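Local atomic coordinates of amidase (Bacillus anthracis, PDB entry 5EWQ), a protein that probably hydrolyses carboxylic acid amides to the free acid and ammonia. Residues A99-L102 with D103-S107; T275-N278 with A279-G282; R298-Y301 with T302-L305. All blocks are in the same frame, centred on the assembly; numbering follows the deposited sequence.

Contact 1: residues A99-L102 with D103-S107; sequences ARKL and DQERS
The E105 carboxylate lies alongside the extended K101 chain, one helical turn on. K101 CE meets E105 OE1 obliquely, 3.3 Å away and tilted out of the carboxylate plane, and K101 CG is 3.7 Å from the same oxygen. K101 CG is anti to the backbone N (chi1 -173°), which runs the chain out past the carboxylate, and K101 NZ ends 4.5 Å from E105 OE1, too far for a salt bridge. Q104 CG, which carries the amide, rests 3.3 Å from R100 O. The flat D103 carboxylate turns elsewhere: OD1 accepts the backbone N-H of Y64 and OD2 that of E65, at the start of helix 64-79. Q104 N bonds to R100 O (3.0 Å) and E105 N to K101 O (3.2 Å), the latter fairly straight at 161°. E105 is the first residue to leave helical angles, so these are closing bonds of helix 95-104. R100 NE pairs with E65, and R106, just past the break, pairs with D58. The chemistry implies a division of labour: K101 and E105 probably attract only loosely at the surface, while D103 and R100 tie the helix end to helix 64-79 and R106 ties the next helix to helix 50-58.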
loop_
_atom_site.group_PDB
_atom_site.type_symbol
_atom_site.label_atom_id
_atom_site.label_comp_id
_atom_site.label_asym_id
_atom_site.label_seq_id
_atom_site.Cartn_x
_atom_site.Cartn_y
_atom_site.Cartn_z
ATOM N N ALA A 99 21.522 8.762 3.602
ATOM C CA ALA A 99 20.904 9.862 4.339
ATOM C C ALA A 99 21.888 11.003 4.577
ATOM O O ALA A 99 21.540 12.173 4.419
ATOM C CB ALA A 99 20.346 9.365 5.662
ATOM N N ARG A 100 23.113 10.657 4.962
ATOM C CA ARG A 100 24.145 11.656 5.218
ATOM C C ARG A 100 24.515 12.399 3.940
ATOM O O ARG A 100 24.783 13.600 3.966
ATOM C CB ARG A 100 25.391 11.006 5.824
ATOM C CG ARG A 100 25.150 10.299 7.149
ATOM C CD ARG A 100 26.456 9.813 7.761
ATOM N NE ARG A 100 26.236 8.979 8.939
ATOM C CZ ARG A 100 26.379 7.657 8.957
ATOM N NH1 ARG A 100 26.751 7.013 7.859
ATOM N NH2 ARG A 100 26.155 6.979 10.075
ATOM N N LYS A 101 24.527 11.677 2.824
ATOM C CA LYS A 101 24.855 12.268 1.532
ATOM C C LYS A 101 23.764 13.237 1.085
ATOM O O LYS A 101 24.036 14.222 0.400
ATOM C CB LYS A 101 25.061 11.177 0.479
ATOM C CG LYS A 101 25.562 11.692 -0.861
ATOM C CD LYS A 101 25.818 10.552 -1.836
ATOM C CE LYS A 101 26.343 11.074 -3.164
ATOM N NZ LYS A 101 26.619 9.973 -4.127
ATOM N N LEU A 102 22.527 12.952 1.482
ATOM C CA LEU A 102 21.404 13.827 1.170
ATOM C C LEU A 102 21.412 15.058 2.071
ATOM O O LEU A 102 20.805 16.078 1.747
ATOM C CB LEU A 102 20.080 13.074 1.307
ATOM C CG LEU A 102 19.820 11.991 0.258
ATOM C CD1 LEU A 102 18.597 11.166 0.623
ATOM C CD2 LEU A 102 19.661 12.609 -1.124
ATOM N N ASP A 103 22.100 14.955 3.203
ATOM C CA ASP A 103 22.271 16.089 4.103
ATOM C C ASP A 103 23.350 17.031 3.584
ATOM O O ASP A 103 23.243 18.250 3.719
ATOM C CB ASP A 103 22.624 15.614 5.515
ATOM C CG ASP A 103 21.399 15.276 6.340
ATOM O OD1 ASP A 103 20.372 15.970 6.191
ATOM O OD2 ASP A 103 21.463 14.319 7.141
ATOM N N GLN A 104 24.391 16.455 2.991
ATOM C CA GLN A 104 25.500 17.233 2.453
ATOM C C GLN A 104 25.076 18.027 1.222
ATOM O O GLN A 104 25.404 19.207 1.088
ATOM C CB GLN A 104 26.676 16.317 2.104
ATOM C CG GLN A 104 27.269 15.585 3.295
ATOM C CD GLN A 104 28.370 14.621 2.895
ATOM O OE1 GLN A 104 28.601 14.383 1.710
ATOM N NE2 GLN A 104 29.057 14.064 3.886
ATOM N N GLU A 105 24.343 17.373 0.328
ATOM C CA GLU A 105 23.896 18.009 -0.905
ATOM C C GLU A 105 22.487 18.572 -0.761
ATOM O O GLU A 105 21.803 18.810 -1.755
ATOM C CB GLU A 105 23.942 17.014 -2.067
ATOM C CG GLU A 105 25.267 16.286 -2.210
ATOM C CD GLU A 105 25.278 15.325 -3.383
ATOM O OE1 GLU A 105 26.092 14.378 -3.370
ATOM O OE2 GLU A 105 24.472 15.518 -4.318
ATOM N N ARG A 106 22.059 18.782 0.480
ATOM C CA ARG A 106 20.709 19.267 0.746
ATOM C C ARG A 106 20.484 20.673 0.199
ATOM O O ARG A 106 19.663 20.869 -0.694
ATOM C CB ARG A 106 20.411 19.242 2.246
ATOM C CG ARG A 106 19.162 20.018 2.623
ATOM C CD ARG A 106 18.595 19.586 3.963
ATOM N NE ARG A 106 17.523 20.477 4.396
ATOM C CZ ARG A 106 16.287 20.457 3.907
ATOM N NH1 ARG A 106 15.956 19.588 2.962
ATOM N NH2 ARG A 106 15.380 21.309 4.364
ATOM N N SER A 107 21.225 21.644 0.721
ATOM C CA SER A 107 21.023 23.045 0.359
ATOM C C SER A 107 21.343 23.335 -1.106
ATOM O O SER A 107 21.070 24.429 -1.602
ATOM C CB SER A 107 21.869 23.949 1.259
ATOM O OG SER A 107 23.250 23.656 1.123
#

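Contact 2: residues T275-N278 with A279-G282; sequences TLFN and AMIG
The last turn of helix 270-280 and the residues that follow it form this contact, beside strand 263-267 of the large mixed sheet. F277 is central. I281 CG2 lies over one face of its ring, 3.7 Å from the ring centroid and 20° off the normal. This is a CH-pi contact, displaced toward the rim near F277 CZ. M280 is selenomethionine, and its CE comes to the ring edge, 3.7 Å from F277 CD1. The first F277 torsion (chi1 -172°) sets the ring beside the carbonyl carbon, and so swings it along the helix toward these later residues. L276 CG packs 4.2 Å from M280 SE. The backbone link is A279 N to L276 O at 3.3 Å, an i to i+3 bond. The donor stands above the carbonyl plane. I281 CG1 also packs against N278 O, at 3.4 Å. Outside the turn, N278 OD1 accepts a hydrogen bond from Y301 N, and the rings of F277 and Y301 meet with planes at about 60°. P265 touches L276, F277 and M280. A bond to i+3 in place of i+4 is common in the last turn of a helix; here the i+3 and i+4 side chains pack round F277, beside the sheet of the amidase fold.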
loop_
_atom_site.group_PDB
_atom_site.type_symbol
_atom_site.label_atom_id
_atom_site.label_comp_id
_atom_site.label_asym_id
_atom_site.label_seq_id
_atom_site.Cartn_x
_atom_site.Cartn_y
_atom_site.Cartn_z
ATOM N N THR A 275 1.969 13.596 -1.954
ATOM C CA THR A 275 3.369 13.975 -2.101
ATOM C C THR A 275 4.172 12.828 -2.706
ATOM O O THR A 275 4.962 13.028 -3.630
ATOM C CB THR A 275 3.985 14.377 -0.749
ATOM O OG1 THR A 275 3.323 15.547 -0.252
ATOM C CG2 THR A 275 5.465 14.671 -0.903
ATOM N N LEU A 276 3.956 11.627 -2.182
ATOM C CA LEU A 276 4.613 10.432 -2.692
ATOM C C LEU A 276 4.098 10.075 -4.082
ATOM O O LEU A 276 4.842 9.569 -4.923
ATOM C CB LEU A 276 4.400 9.258 -1.733
ATOM C CG LEU A 276 5.031 7.920 -2.119
ATOM C CD1 LEU A 276 6.540 8.050 -2.203
ATOM C CD2 LEU A 276 4.640 6.839 -1.127
ATOM N N PHE A 277 2.820 10.355 -4.317
ATOM C CA PHE A 277 2.161 10.011 -5.573
ATOM C C PHE A 277 2.716 10.811 -6.750
ATOM O O PHE A 277 2.530 10.437 -7.909
ATOM C CB PHE A 277 0.651 10.229 -5.447
ATOM C CG PHE A 277 -0.139 9.729 -6.622
ATOM C CD1 PHE A 277 -0.104 8.391 -6.977
ATOM C CD2 PHE A 277 -0.932 10.593 -7.357
ATOM C CE1 PHE A 277 -0.835 7.927 -8.055
ATOM C CE2 PHE A 277 -1.666 10.135 -8.435
ATOM C CZ PHE A 277 -1.620 8.799 -8.783
ATOM N N ASN A 278 3.402 11.909 -6.448
ATOM C CA ASN A 278 3.987 12.758 -7.481
ATOM C C ASN A 278 5.145 12.087 -8.215
ATOM O O ASN A 278 5.339 12.307 -9.410
ATOM C CB ASN A 278 4.464 14.079 -6.875
ATOM C CG ASN A 278 3.319 14.993 -6.488
ATOM O OD1 ASN A 278 2.248 14.956 -7.094
ATOM N ND2 ASN A 278 3.540 15.823 -5.476
ATOM N N ALA A 279 5.911 11.271 -7.498
ATOM C CA ALA A 279 7.103 10.651 -8.068
ATOM C C ALA A 279 6.834 9.251 -8.609
ATOM O O ALA A 279 7.638 8.708 -9.365
ATOM C CB ALA A 279 8.215 10.602 -7.033
HETATM N N MSE A 280 5.708 8.664 -8.218
HETATM C CA MSE A 280 5.367 7.319 -8.667
HETATM C C MSE A 280 4.819 7.331 -10.088
HETATM O O MSE A 280 5.129 6.449 -10.891
HETATM C CB MSE A 280 4.350 6.675 -7.727
HETATM C CG MSE A 280 4.787 6.598 -6.275
HETATM SE SE MSE A 280 3.548 5.501 -5.247
HETATM C CE MSE A 280 2.074 5.493 -6.523
ATOM N N ILE A 281 4.002 8.334 -10.394
ATOM C CA ILE A 281 3.396 8.452 -11.715
ATOM C C ILE A 281 4.441 8.754 -12.782
ATOM O O ILE A 281 5.558 9.168 -12.473
ATOM C CB ILE A 281 2.320 9.553 -11.747
ATOM C CG1 ILE A 281 2.948 10.920 -11.467
ATOM C CG2 ILE A 281 1.221 9.248 -10.749
ATOM C CD1 ILE A 281 1.957 12.066 -11.492
ATOM N N GLY A 282 4.067 8.546 -14.040
ATOM C CA GLY A 282 4.964 8.803 -15.151
ATOM C C GLY A 282 4.714 7.873 -16.319
ATOM O O GLY A 282 3.757 7.097 -16.316
#

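Contact 3: residues R298-Y301 with T302-L305; sequences RIDY and TKDL
D300 reaches forward along the chain to T302 and K303. Its CB lies 3.9 Å from K303 CG, and K303 CD is close by, so the lysine chain passes the root of the aspartate at about a right angle. D300 CG also lies near K303 CG. With D300 CG trans to its own N (chi1 -163°), the carboxylate turns toward the residues that follow. The tip does the polar work. D300 OD1 accepts two hydrogen bonds from one residue: from T302 N at 3.3 Å, with an N-H...O angle of 139°, and from T302 OG1 at 2.5 Å. The exact length of the second is uncertain. Both donors come from above the carboxylate plane, on the same face. T302 OG1 stands between its own backbone N and carbonyl carbon (chi1 59°), and this places the hydroxyl beside the N-H so that both can reach one oxygen. D300 OD1 also receives a weak hydrogen bond from N278 ND2. D300 OD2 lies 3.7 Å from T302 OG1, with K303 CG a little farther off. K303 NZ stays 5.6 Å from D300 OD2, so any attraction between the charges is probably modest. Further on, L305 CD1 comes to 3.2 Å from Y301 O, with CD2 a little farther off. L305 also packs on F495 and Y499 of helix 491-503. The Y301 hydroxyl is hydrogen-bonded to R247, and T302 O accepts from K271 NZ. D304 is the centre of an inverse gamma turn, where L305 N makes a weak bond to K303 O. An aspartate oxygen bound to the N-H two residues on defines an Asx turn. Here it is reinforced by the threonine hydroxyl, and it bends the loop between helix 270-280 and strand 314-317.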
loop_
_atom_site.group_PDB
_atom_site.type_symbol
_atom_site.label_atom_id
_atom_site.label_comp_id
_atom_site.label_asym_id
_atom_site.label_seq_id
_atom_site.Cartn_x
_atom_site.Cartn_y
_atom_site.Cartn_z
ATOM N N ARG A 298 2.324 15.858 -16.091
ATOM C CA ARG A 298 2.570 15.590 -14.677
ATOM C C ARG A 298 2.119 16.767 -13.819
ATOM O O ARG A 298 2.411 17.922 -14.132
ATOM C CB ARG A 298 4.051 15.294 -14.436
ATOM N N ILE A 299 1.406 16.469 -12.737
ATOM C CA ILE A 299 0.842 17.508 -11.882
ATOM C C ILE A 299 1.340 17.396 -10.443
ATOM O O ILE A 299 1.796 16.337 -10.013
ATOM C CB ILE A 299 -0.702 17.453 -11.875
ATOM C CG1 ILE A 299 -1.226 16.803 -13.157
ATOM C CG2 ILE A 299 -1.292 18.845 -11.687
ATOM C CD1 ILE A 299 -2.728 16.625 -13.181
ATOM N N ASP A 300 1.253 18.501 -9.707
ATOM C CA ASP A 300 1.550 18.502 -8.280
ATOM C C ASP A 300 0.248 18.323 -7.504
ATOM O O ASP A 300 -0.563 19.244 -7.416
ATOM C CB ASP A 300 2.252 19.801 -7.872
ATOM C CG ASP A 300 2.943 19.698 -6.521
ATOM O OD1 ASP A 300 2.536 18.851 -5.699
ATOM O OD2 ASP A 300 3.897 20.469 -6.283
ATOM N N TYR A 301 0.054 17.134 -6.943
ATOM C CA TYR A 301 -1.198 16.794 -6.274
ATOM C C TYR A 301 -1.287 17.334 -4.849
ATOM O O TYR A 301 -2.084 16.848 -4.048
ATOM C CB TYR A 301 -1.390 15.273 -6.255
ATOM C CG TYR A 301 -1.645 14.663 -7.616
ATOM C CD1 TYR A 301 -2.934 14.577 -8.128
ATOM C CD2 TYR A 301 -0.601 14.167 -8.385
ATOM C CE1 TYR A 301 -3.173 14.019 -9.369
ATOM C CE2 TYR A 301 -0.831 13.606 -9.629
ATOM C CZ TYR A 301 -2.120 13.536 -10.115
ATOM O OH TYR A 301 -2.358 12.980 -11.351
ATOM N N THR A 302 -0.478 18.340 -4.533
ATOM C CA THR A 302 -0.465 18.905 -3.187
ATOM C C THR A 302 -0.845 20.384 -3.176
ATOM O O THR A 302 -0.988 20.986 -2.112
ATOM C CB THR A 302 0.917 18.744 -2.525
ATOM O OG1 THR A 302 1.912 19.402 -3.320
ATOM C CG2 THR A 302 1.276 17.272 -2.388
ATOM N N LYS A 303 -1.010 20.966 -4.360
ATOM C CA LYS A 303 -1.335 22.383 -4.468
ATOM C C LYS A 303 -2.836 22.633 -4.348
ATOM O O LYS A 303 -3.277 23.422 -3.512
ATOM C CB LYS A 303 -0.817 22.954 -5.791
ATOM C CG LYS A 303 0.691 22.861 -5.961
ATOM C CD LYS A 303 1.151 23.581 -7.218
ATOM C CE LYS A 303 0.939 25.083 -7.107
ATOM N NZ LYS A 303 1.740 25.674 -5.998
ATOM N N ASP A 304 -3.617 21.956 -5.186
ATOM C CA ASP A 304 -5.064 22.149 -5.207
ATOM C C ASP A 304 -5.770 21.306 -4.148
ATOM O O ASP A 304 -6.737 20.605 -4.444
ATOM C CB ASP A 304 -5.624 21.818 -6.593
ATOM C CG ASP A 304 -5.064 22.719 -7.677
ATOM O OD1 ASP A 304 -3.900 23.151 -7.552
ATOM O OD2 ASP A 304 -5.791 22.996 -8.656
ATOM N N LEU A 305 -5.282 21.381 -2.915
ATOM C CA LEU A 305 -5.883 20.655 -1.802
ATOM C C LEU A 305 -6.432 21.621 -0.758
ATOM O O LEU A 305 -5.690 22.124 0.086
ATOM C CB LEU A 305 -4.866 19.707 -1.162
ATOM C CG LEU A 305 -4.922 18.235 -1.582
ATOM C CD1 LEU A 305 -4.916 18.093 -3.096
ATOM C CD2 LEU A 305 -3.766 17.463 -0.967
#

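From the N terminus, contact 1 comes first, where helix 95-104 gives way to helix 106-109. Contact 2 follows at the end of helix 270-280, and contact 3 lies in the loop that leads on to strand 314-317. The three are in series: none nests in or crosses another, and each closes a local turn. Contact 1 stands apart near the surface, with its nearest atoms about 12 Å from contact 2 and about 15 Å from contact 3. Contacts 2 and 3 touch, their centres about 10 Å apart. The chain leaves the helix after 280 and comes back against it at 300-302, joining this loop to the helix beside the central sheet.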